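Local coordinates for protein DegQ (Legionella fallonii, PDB 3PV2) that acts as a self-compartmentizing HtrA-family protease, probably also a chaperone, whose subunits, each with a trypsin-like and two PDZ domains, assemble into 12-mers, at residues Ile262-Leu267 with Thr318-Thr323; Gln425-Ala428 with Glu434-Val437. All blocks are in the same frame, centred on the assembly; numbering follows the deposited sequence.

Contact 1 (Ile262-Leu267 with Thr318-Thr323); sequences IFVQHL and TQVKTT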
# COMPACT_ATOMS: atom_id res chain seq x y z
N ILE B 262 30.78 39.90 24.41
CA ILE B 262 29.57 40.62 24.89
C ILE B 262 28.33 40.44 24.03
O ILE B 262 28.40 40.55 22.80
CB ILE B 262 29.78 42.09 24.83
CG1 ILE B 262 29.92 42.50 23.36
CG2 ILE B 262 31.03 42.45 25.60
CD1 ILE B 262 29.57 43.91 23.11
N PHE B 263 27.18 40.27 24.68
CA PHE B 263 25.95 40.21 23.98
C PHE B 263 25.31 41.57 24.03
O PHE B 263 25.34 42.25 25.08
CB PHE B 263 25.06 39.22 24.70
CG PHE B 263 25.35 37.76 24.41
CD1 PHE B 263 26.61 37.21 24.65
CD2 PHE B 263 24.29 36.91 24.01
CE1 PHE B 263 26.86 35.82 24.44
CE2 PHE B 263 24.51 35.52 23.79
CZ PHE B 263 25.79 34.98 24.00
N VAL B 264 24.66 41.98 22.95
CA VAL B 264 23.93 43.19 22.93
C VAL B 264 22.45 42.89 22.59
O VAL B 264 22.11 41.80 22.15
CB VAL B 264 24.52 44.19 22.01
CG1 VAL B 264 25.86 44.69 22.55
CG2 VAL B 264 24.58 43.64 20.58
N GLN B 265 21.56 43.81 22.89
CA GLN B 265 20.20 43.73 22.48
C GLN B 265 19.80 45.14 22.02
O GLN B 265 20.46 46.11 22.35
CB GLN B 265 19.31 43.29 23.59
CG GLN B 265 18.95 44.29 24.65
CD GLN B 265 18.21 43.63 25.83
OE1 GLN B 265 18.89 43.17 26.70
NE2 GLN B 265 16.85 43.55 25.84
N HIS B 266 18.70 45.19 21.30
CA HIS B 266 18.12 46.42 20.75
C HIS B 266 17.63 47.28 21.89
O HIS B 266 16.94 46.78 22.82
CB HIS B 266 16.95 46.08 19.78
CG HIS B 266 16.37 47.28 19.09
ND1 HIS B 266 17.03 47.97 18.08
CD2 HIS B 266 15.17 47.92 19.26
CE1 HIS B 266 16.28 49.00 17.69
NE2 HIS B 266 15.15 48.99 18.38
N LEU B 267 17.98 48.55 21.86
CA LEU B 267 17.52 49.46 22.87
C LEU B 267 16.29 50.08 22.27
O LEU B 267 16.37 50.96 21.37
CB LEU B 267 18.61 50.52 23.12
CG LEU B 267 18.22 51.63 24.10
CD1 LEU B 267 18.15 51.08 25.46
CD2 LEU B 267 19.18 52.91 24.04
N THR B 318 22.30 45.67 15.91
CA THR B 318 22.85 44.88 14.79
C THR B 318 24.22 45.37 14.31
O THR B 318 25.08 44.58 13.97
CB THR B 318 21.89 44.86 13.61
OG1 THR B 318 21.34 46.17 13.42
CG2 THR B 318 20.78 43.85 13.88
N GLN B 319 24.46 46.65 14.39
CA GLN B 319 25.75 47.20 13.94
C GLN B 319 26.94 46.76 14.79
O GLN B 319 28.05 46.79 14.31
CB GLN B 319 25.75 48.74 13.88
CG GLN B 319 24.66 49.33 13.15
CD GLN B 319 24.59 50.84 13.37
OE1 GLN B 319 24.45 51.32 14.49
NE2 GLN B 319 24.70 51.59 12.28
N VAL B 320 26.72 46.31 16.02
CA VAL B 320 27.84 45.99 16.87
C VAL B 320 28.47 44.72 16.35
O VAL B 320 29.70 44.61 16.21
CB VAL B 320 27.39 45.83 18.30
CG1 VAL B 320 28.47 45.12 19.15
CG2 VAL B 320 26.99 47.17 18.86
N LYS B 321 27.61 43.80 15.98
CA LYS B 321 27.99 42.42 15.63
C LYS B 321 28.74 42.50 14.31
O LYS B 321 29.91 42.06 14.17
CB LYS B 321 26.71 41.60 15.53
CG LYS B 321 25.53 42.24 16.42
CD LYS B 321 24.27 41.34 16.64
CE LYS B 321 24.45 40.28 17.76
NZ LYS B 321 23.13 39.80 18.37
N THR B 322 28.09 43.17 13.39
CA THR B 322 28.70 43.64 12.19
C THR B 322 30.05 44.34 12.40
O THR B 322 31.07 43.83 11.94
CB THR B 322 27.67 44.53 11.46
OG1 THR B 322 26.59 43.67 11.01
CG2 THR B 322 28.31 45.31 10.30
N THR B 323 30.09 45.49 13.06
CA THR B 323 31.34 46.25 13.15
C THR B 323 32.48 45.44 13.80
O THR B 323 33.64 45.60 13.44
CB THR B 323 31.20 47.53 13.95
OG1 THR B 323 30.14 48.33 13.42
CG2 THR B 323 32.51 48.32 13.96
O HOH W 1 25.03 39.80 20.73
O HOH W 2 22.25 38.79 20.58
O HOH W 3 19.16 46.54 16.63

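Contact 2 (Gln425-Ala428 with Glu434-Val437); sequences QTIA and ELLV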
# COMPACT_ATOMS: atom_id res chain seq x y z
N GLN B 425 36.00 23.35 44.31
CA GLN B 425 36.94 24.22 43.61
C GLN B 425 38.25 24.36 44.39
O GLN B 425 39.32 24.39 43.84
CB GLN B 425 36.33 25.62 43.40
CG GLN B 425 35.30 25.67 42.27
CD GLN B 425 34.37 26.93 42.27
OE1 GLN B 425 34.15 27.55 43.30
NE2 GLN B 425 33.78 27.20 41.12
N THR B 426 38.18 24.39 45.70
CA THR B 426 39.39 24.50 46.50
C THR B 426 40.18 23.18 46.33
O THR B 426 41.37 23.22 46.06
CB THR B 426 38.98 24.71 47.99
OG1 THR B 426 38.28 25.94 48.12
CG2 THR B 426 40.19 24.73 48.94
N ILE B 427 39.52 22.03 46.45
CA ILE B 427 40.21 20.74 46.28
C ILE B 427 40.80 20.61 44.93
O ILE B 427 41.96 20.24 44.82
CB ILE B 427 39.30 19.56 46.61
CG1 ILE B 427 39.00 19.59 48.09
CG2 ILE B 427 39.96 18.22 46.27
CD1 ILE B 427 37.72 18.70 48.56
N ALA B 428 40.10 21.06 43.90
CA ALA B 428 40.58 20.99 42.55
C ALA B 428 41.84 21.82 42.38
O ALA B 428 42.62 21.52 41.49
CB ALA B 428 39.51 21.49 41.56
N GLU B 434 46.17 15.89 38.15
CA GLU B 434 44.93 15.17 38.02
C GLU B 434 44.04 15.45 39.18
O GLU B 434 44.51 15.95 40.24
CB GLU B 434 45.26 13.72 38.03
CG GLU B 434 45.89 13.44 39.34
CD GLU B 434 46.77 12.19 39.34
OE1 GLU B 434 47.13 11.67 38.24
OE2 GLU B 434 47.08 11.78 40.45
N LEU B 435 42.77 15.18 38.99
CA LEU B 435 41.81 15.26 40.05
C LEU B 435 41.05 13.95 40.08
O LEU B 435 40.41 13.55 39.12
CB LEU B 435 40.83 16.42 39.80
CG LEU B 435 39.63 16.56 40.77
CD1 LEU B 435 40.02 16.86 42.19
CD2 LEU B 435 38.61 17.67 40.34
N LEU B 436 41.08 13.32 41.25
CA LEU B 436 40.35 12.10 41.46
C LEU B 436 38.98 12.42 41.99
O LEU B 436 38.86 13.06 43.03
CB LEU B 436 41.11 11.22 42.45
CG LEU B 436 40.38 9.93 42.79
CD1 LEU B 436 40.50 9.03 41.61
CD2 LEU B 436 40.99 9.31 44.11
N VAL B 437 37.92 12.06 41.26
CA VAL B 437 36.54 12.35 41.73
C VAL B 437 35.79 11.03 41.92
O VAL B 437 36.05 10.02 41.22
CB VAL B 437 35.76 13.24 40.81
CG1 VAL B 437 36.59 14.45 40.48
CG2 VAL B 437 35.56 12.54 39.51

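Contact 1 (Ile262-Leu267 with Thr318-Thr323)
Val264 and Val320 meet between strand 262-266 and helix 318-325, the CG2 methyl of Val264 resting 4.2 Å from CB of Val320. Two residues earlier on the strand, Ile262 adds its tip, with CD1 lying 4.3 Å from Val320 CG1. Lys321 borders this apolar patch. Its CB stays clear of the strand, and a first torsion of -25°, well off a staggered value, swings CG up to the Val264 methyl. CG and CD then pass alongside that CG2 methyl, and with a bend about the CG-CD bond (chi3 81°) Lys321 CE follows at 4.4 Å from Val264 CG2. Strand and helix, running at 145°, here line the peptide-binding groove expected of a PDZ domain. At the tip, NZ donates to two waters that link it to the strand. One, 2.6 Å from Lys321 NZ, gives a weak bond to Val264 O; the other accepts weakly from NZ and takes the Val264 N-H at 3.1 Å. Water thus bonds to both backbone groups of Val264, which a bound peptide would be expected to use. Farther along, His266 ND1 holds a third water at 2.9 Å, which accepts weakly from Thr318 N. Behind the valines, Ile306 backs Val264 and Ile309 backs Val320.

Contact 2 (Gln425-Ala428 with Glu434-Val437)
Leu435 alone carries the strand's side of this contact, meeting Ile427 and Ala428 of helix 421-428. The segment starts at Glu434, still in the loop, whose side chain lies against Leu449 and against Ala274 of a neighbouring subunit. At Leu435 the chain enters strand 435-441 and its side chain is directed at the helix, with Leu435 CA 6.4 Å from Ala428 CA. CG stands anti to the backbone N (chi1 174°), which carries the forked end across the gap so that both methyls touch. CD2 of Leu435 meets the CB of Ala428 at 4.1 Å, while CD1 lies 4.2 Å from the CA of the same alanine. Leu435 CD1 also faces the branch methyl of Ile427, with CG2 4.3 Å away. The small alanine lets the leucine come close to the helix backbone, and the contact is wholly apolar. Leu436 follows with its side chain on Tyr447 and Leu449 and on Leu271 of that neighbouring subunit, while its N-H is bound by Asn414 OD1. Val437 packs on Leu448. In this second PDZ domain the helix thus lies over the antiparallel sheet: Ile427 and Leu435 both rest on Ala413 of strand 409-413, and strand 435-441 pairs with that strand on one edge and with 444-450 on the other.

Contacts 1 and 2 use corresponding helices in the two PDZ domains, 318-325 in the first and 421-428 in the second, but pair them with different strands. In contact 1 the partner is strand 262-266, distant in sequence, and the interface is partly open, with waters and a lysine beside a small apolar patch. Contact 2 joins its helix to the strand that follows after a short loop; it is a buried contact made by aliphatic groups alone. The centres of contact 1 and contact 2 are about 39 Å apart, and the two do not touch. Both lie near other subunits: Gln265 OE1 accepts from Tyr447 N of a second subunit, and Gln425 NE2 donates to Glu378 of that same subunit.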